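Local coordinates for protein endopolygalacturonase (Chondrostereum purpureum, PDB 1K5C) that probably hydrolyses the alpha-1,4 linkages between galacturonosyl units inside polygalacturonan chains, as a family 28 glycoside hydrolase, at residues N308-I322 and K326-L335. Sequence-based numbering, arbitrary orientation. Where two conformers were deposited one is given.
Sequences NWSQLTVTGGKAGTI and KAKITGGQYL
Trp309 and Ile329 meet through the indole face: CG2 of Ile329 sits over the five-membered ring, 3.6 Å from CD2 of Trp309, a CH-pi contact 26° off the ring normal. With its CG anti to the carbonyl carbon, the indole also turns its six-membered edge toward the face of Tyr334, a T-shaped pair with centroids 5.9 Å apart and planes at 61°. NE1 of Trp309 donates to Val278 O, which ties the ring to the preceding coil. An alanine in place of Trp309 would probably leave CG2 of Ile329 and the Tyr334 ring without their aromatic partner and Val278 O without this donor. The first torsion of Tyr334 (62°) puts CG between the backbone N and the carbonyl carbon and turns the ring in toward Trp309 and Ile322. CD1 of Ile322 comes within 4.0 Å of CE1 of Tyr334, and CB of Val314 packs on CB of Tyr334.

This is the C-terminal end of the right-handed parallel beta-helix of family 28, where the last strand, 328-333, lies on 306-315 as the next rung. Backbone bonds pair the strands in parallel: Trp309 N donates to Thr330 O, and Leu312 O and Val314 N bracket Gln333, accepting from its N and donating to its O (2.8 Å from Val314 N). A type I turn from Trp309 to Leu312 rounds the corner between two faces; just before it, OD1 of Asn308 accepts from N of Ser310, an Asx turn, and in the modelled conformer also from OG of Ser310.

Three waters bridge polar atoms of the two segments. One donates to OG1 of Thr313 and OE1 of Gln333, another joins Val314 O to NE2 of Gln333, and a third bridges Gly320 N and Tyr334 O. Beyond them, the C-terminal carboxylate of Leu335 forms a salt bridge with Arg295.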
loop_
_atom_site.group_PDB
_atom_site.type_symbol
_atom_site.label_atom_id
_atom_site.label_comp_id
_atom_site.label_asym_id
_atom_site.label_seq_id
_atom_site.Cartn_x
_atom_site.Cartn_y
_atom_site.Cartn_z
ATOM N N ASN A 308 -5.749 2.434 -23.259
ATOM C CA ASN A 308 -4.539 2.399 -24.133
ATOM C C ASN A 308 -3.457 1.629 -23.345
ATOM O O ASN A 308 -2.960 2.170 -22.345
ATOM C CB ASN A 308 -4.096 3.851 -24.391
ATOM C CG ASN A 308 -2.914 3.894 -25.363
ATOM O OD1 ASN A 308 -2.174 2.910 -25.498
ATOM N ND2 ASN A 308 -2.770 5.002 -26.034
ATOM N N TRP A 309 -3.205 0.398 -23.769
ATOM C CA TRP A 309 -2.223 -0.465 -23.122
ATOM C C TRP A 309 -0.991 -0.644 -24.021
ATOM O O TRP A 309 -0.237 -1.604 -23.920
ATOM C CB TRP A 309 -2.844 -1.837 -22.805
ATOM C CG TRP A 309 -3.790 -1.757 -21.627
ATOM C CD1 TRP A 309 -4.428 -0.667 -21.078
ATOM C CD2 TRP A 309 -4.171 -2.899 -20.818
ATOM N NE1 TRP A 309 -5.190 -1.058 -19.972
ATOM C CE2 TRP A 309 -5.039 -2.414 -19.809
ATOM C CE3 TRP A 309 -3.857 -4.262 -20.875
ATOM C CZ2 TRP A 309 -5.588 -3.309 -18.845
ATOM C CZ3 TRP A 309 -4.402 -5.114 -19.919
ATOM C CH2 TRP A 309 -5.263 -4.626 -18.923
ATOM N N SER A 310 -0.714 0.393 -24.856
ATOM C CA SER A 310 0.351 0.268 -25.857
ATOM C C SER A 310 1.682 0.013 -25.267
ATOM O O SER A 310 2.515 -0.627 -25.924
ATOM C CB SER A 310 0.368 1.571 -26.694
ATOM O OG SER A 310 0.587 2.722 -25.836
ATOM N N GLN A 311 1.959 0.510 -24.043
ATOM C CA GLN A 311 3.308 0.366 -23.469
ATOM C C GLN A 311 3.451 -0.842 -22.545
ATOM O O GLN A 311 4.508 -1.000 -21.918
ATOM C CB GLN A 311 3.719 1.668 -22.755
ATOM C CG GLN A 311 3.926 2.825 -23.785
ATOM C CD GLN A 311 5.141 2.526 -24.661
ATOM O OE1 GLN A 311 5.038 1.892 -25.693
ATOM N NE2 GLN A 311 6.308 2.923 -24.224
ATOM N N LEU A 312 2.439 -1.724 -22.506
ATOM C CA LEU A 312 2.560 -2.947 -21.697
ATOM C C LEU A 312 3.163 -4.078 -22.516
ATOM O O LEU A 312 2.667 -4.386 -23.622
ATOM C CB LEU A 312 1.149 -3.359 -21.227
ATOM C CG LEU A 312 1.062 -4.633 -20.419
ATOM C CD1 LEU A 312 1.899 -4.507 -19.100
ATOM C CD2 LEU A 312 -0.397 -4.996 -20.099
ATOM N N THR A 313 4.135 -4.752 -21.945
ATOM C CA THR A 313 4.659 -6.029 -22.497
ATOM C C THR A 313 4.671 -7.039 -21.346
ATOM O O THR A 313 5.341 -6.758 -20.346
ATOM C CB THR A 313 6.053 -5.877 -23.115
ATOM O OG1 THR A 313 6.005 -4.925 -24.171
ATOM C CG2 THR A 313 6.551 -7.237 -23.597
ATOM N N VAL A 314 3.986 -8.141 -21.507
ATOM C CA VAL A 314 4.004 -9.209 -20.506
ATOM C C VAL A 314 4.468 -10.497 -21.208
ATOM O O VAL A 314 3.900 -10.833 -22.263
ATOM C CB VAL A 314 2.629 -9.439 -19.850
ATOM C CG1 VAL A 314 2.772 -10.428 -18.659
ATOM C CG2 VAL A 314 1.991 -8.135 -19.370
ATOM N N THR A 315 5.446 -11.169 -20.627
ATOM C CA THR A 315 6.009 -12.394 -21.189
ATOM C C THR A 315 6.108 -13.467 -20.079
ATOM O O THR A 315 6.062 -13.167 -18.903
ATOM C CB THR A 315 7.397 -12.138 -21.814
ATOM O OG1 THR A 315 8.276 -11.594 -20.800
ATOM C CG2 THR A 315 7.306 -11.170 -23.020
ATOM N N GLY A 316 6.238 -14.709 -20.575
ATOM C CA GLY A 316 6.305 -15.858 -19.678
ATOM C C GLY A 316 4.918 -16.507 -19.482
ATOM O O GLY A 316 3.876 -15.962 -19.888
ATOM N N GLY A 317 4.910 -17.650 -18.787
ATOM C CA GLY A 317 3.645 -18.218 -18.340
ATOM C C GLY A 317 2.707 -18.511 -19.489
ATOM O O GLY A 317 3.113 -18.918 -20.603
ATOM N N LYS A 318 1.408 -18.369 -19.214
ATOM C CA LYS A 318 0.347 -18.671 -20.175
ATOM C C LYS A 318 -0.586 -17.486 -20.312
ATOM O O LYS A 318 -0.631 -16.568 -19.488
ATOM C CB LYS A 318 -0.439 -19.891 -19.749
ATOM C CG LYS A 318 -1.294 -19.689 -18.517
ATOM C CD LYS A 318 -2.099 -20.928 -18.157
ATOM C CE LYS A 318 -2.921 -20.755 -16.913
ATOM N NZ LYS A 318 -3.637 -22.014 -16.566
ATOM N N ALA A 319 -1.347 -17.490 -21.410
ATOM C CA ALA A 319 -2.329 -16.449 -21.631
ATOM C C ALA A 319 -3.441 -16.505 -20.615
ATOM O O ALA A 319 -3.894 -17.575 -20.247
ATOM C CB ALA A 319 -2.972 -16.681 -23.027
ATOM N N GLY A 320 -3.940 -15.350 -20.227
ATOM C CA GLY A 320 -5.175 -15.258 -19.424
ATOM C C GLY A 320 -6.384 -15.021 -20.328
ATOM O O GLY A 320 -6.398 -15.443 -21.505
ATOM N N THR A 321 -7.408 -14.404 -19.739
ATOM C CA THR A 321 -8.654 -14.144 -20.469
ATOM C C THR A 321 -9.003 -12.674 -20.322
ATOM O O THR A 321 -8.740 -12.035 -19.296
ATOM C CB THR A 321 -9.800 -15.016 -19.934
ATOM O OG1 THR A 321 -9.964 -14.862 -18.508
ATOM C CG2 THR A 321 -9.533 -16.513 -20.210
ATOM N N ILE A 322 -9.642 -12.139 -21.390
ATOM C CA ILE A 322 -10.056 -10.734 -21.407
ATOM C C ILE A 322 -11.557 -10.655 -21.586
ATOM O O ILE A 322 -12.099 -11.036 -22.643
ATOM C CB ILE A 322 -9.387 -9.949 -22.548
ATOM C CG1 ILE A 322 -7.852 -10.004 -22.519
ATOM C CG2 ILE A 322 -9.917 -8.488 -22.569
ATOM C CD1 ILE A 322 -7.311 -9.324 -21.302
ATOM N N LYS A 326 -17.618 -2.900 -21.621
ATOM C CA LYS A 326 -17.705 -1.821 -22.620
ATOM C C LYS A 326 -16.341 -1.246 -22.967
ATOM O O LYS A 326 -16.222 -0.482 -23.963
ATOM C CB LYS A 326 -18.595 -0.679 -22.077
ATOM C CG LYS A 326 -20.072 -1.083 -21.917
ATOM C CD LYS A 326 -20.848 -0.034 -21.168
ATOM C CE LYS A 326 -20.710 -0.059 -19.645
ATOM N NZ LYS A 326 -21.320 -1.310 -19.083
ATOM N N ALA A 327 -15.314 -1.527 -22.168
ATOM C CA ALA A 327 -13.992 -0.951 -22.421
ATOM C C ALA A 327 -13.358 -1.622 -23.630
ATOM O O ALA A 327 -13.558 -2.825 -23.897
ATOM C CB ALA A 327 -13.085 -1.130 -21.210
ATOM N N LYS A 328 -12.596 -0.803 -24.362
ATOM C CA LYS A 328 -11.815 -1.312 -25.515
ATOM C C LYS A 328 -10.360 -1.253 -25.149
ATOM O O LYS A 328 -9.851 -0.144 -24.880
ATOM C CB LYS A 328 -12.088 -0.447 -26.757
ATOM C CG LYS A 328 -13.545 -0.533 -27.244
ATOM C CD LYS A 328 -13.723 0.379 -28.458
ATOM C CE LYS A 328 -14.240 1.775 -28.164
ATOM N NZ LYS A 328 -13.551 2.844 -28.983
ATOM N N ILE A 329 -9.673 -2.413 -25.079
ATOM C CA ILE A 329 -8.250 -2.427 -24.733
ATOM C C ILE A 329 -7.423 -2.495 -26.003
ATOM O O ILE A 329 -7.611 -3.409 -26.837
ATOM C CB ILE A 329 -7.929 -3.608 -23.779
ATOM C CG1 ILE A 329 -8.815 -3.586 -22.539
ATOM C CG2 ILE A 329 -6.446 -3.585 -23.487
ATOM C CD1 ILE A 329 -8.657 -4.733 -21.587
ATOM N N THR A 330 -6.540 -1.535 -26.224
ATOM C CA THR A 330 -5.624 -1.446 -27.382
ATOM C C THR A 330 -4.221 -1.745 -26.859
ATOM O O THR A 330 -3.721 -1.022 -26.006
ATOM C CB THR A 330 -5.628 0.005 -27.942
ATOM O OG1 THR A 330 -6.899 0.331 -28.445
ATOM C CG2 THR A 330 -4.675 0.156 -29.110
ATOM N N GLY A 331 -3.560 -2.839 -27.216
ATOM C CA GLY A 331 -2.339 -3.438 -26.508
ATOM C C GLY A 331 -1.258 -2.772 -27.300
ATOM O O GLY A 331 -1.610 -2.001 -28.269
ATOM N N GLY A 332 -0.003 -2.992 -27.080
ATOM C CA GLY A 332 0.530 -3.866 -26.062
ATOM C C GLY A 332 0.803 -5.264 -26.553
ATOM O O GLY A 332 0.304 -5.681 -27.604
ATOM N N GLN A 333 1.593 -5.994 -25.774
ATOM C CA GLN A 333 1.947 -7.354 -26.087
ATOM C C GLN A 333 1.737 -8.187 -24.828
ATOM O O GLN A 333 2.442 -7.996 -23.849
ATOM C CB GLN A 333 3.411 -7.440 -26.554
ATOM C CG GLN A 333 3.866 -8.849 -26.809
ATOM C CD GLN A 333 5.378 -8.987 -27.012
ATOM O OE1 GLN A 333 6.029 -8.168 -27.686
ATOM N NE2 GLN A 333 5.905 -10.071 -26.397
ATOM N N TYR A 334 0.804 -9.109 -24.837
ATOM C CA TYR A 334 0.501 -9.938 -23.677
ATOM C C TYR A 334 -0.428 -11.110 -23.971
ATOM O O TYR A 334 -0.510 -12.020 -23.107
ATOM C CB TYR A 334 -0.195 -9.098 -22.537
ATOM C CG TYR A 334 -1.508 -8.520 -22.983
ATOM C CD1 TYR A 334 -2.747 -9.152 -22.882
ATOM C CD2 TYR A 334 -1.497 -7.252 -23.625
ATOM C CE1 TYR A 334 -3.946 -8.577 -23.337
ATOM C CE2 TYR A 334 -2.668 -6.683 -24.093
ATOM C CZ TYR A 334 -3.886 -7.358 -23.940
ATOM O OH TYR A 334 -5.050 -6.791 -24.399
ATOM N N LEU A 335 -1.085 -11.168 -25.096
ATOM C CA LEU A 335 -2.085 -12.222 -25.409
ATOM C C LEU A 335 -1.383 -13.564 -25.634
ATOM O O LEU A 335 -2.112 -14.544 -25.664
ATOM C CB LEU A 335 -2.907 -11.822 -26.606
ATOM C CG LEU A 335 -3.859 -10.652 -26.411
ATOM C CD1 LEU A 335 -4.416 -10.324 -27.818
ATOM C CD2 LEU A 335 -4.969 -11.023 -25.442
ATOM O OXT LEU A 335 -0.161 -13.656 -25.774
HETATM O O HOH W 1 6.661 -5.174 -26.814
HETATM O O HOH W 2 4.052 -11.841 -24.760
HETATM O O HOH W 3 -2.465 -12.925 -21.223
#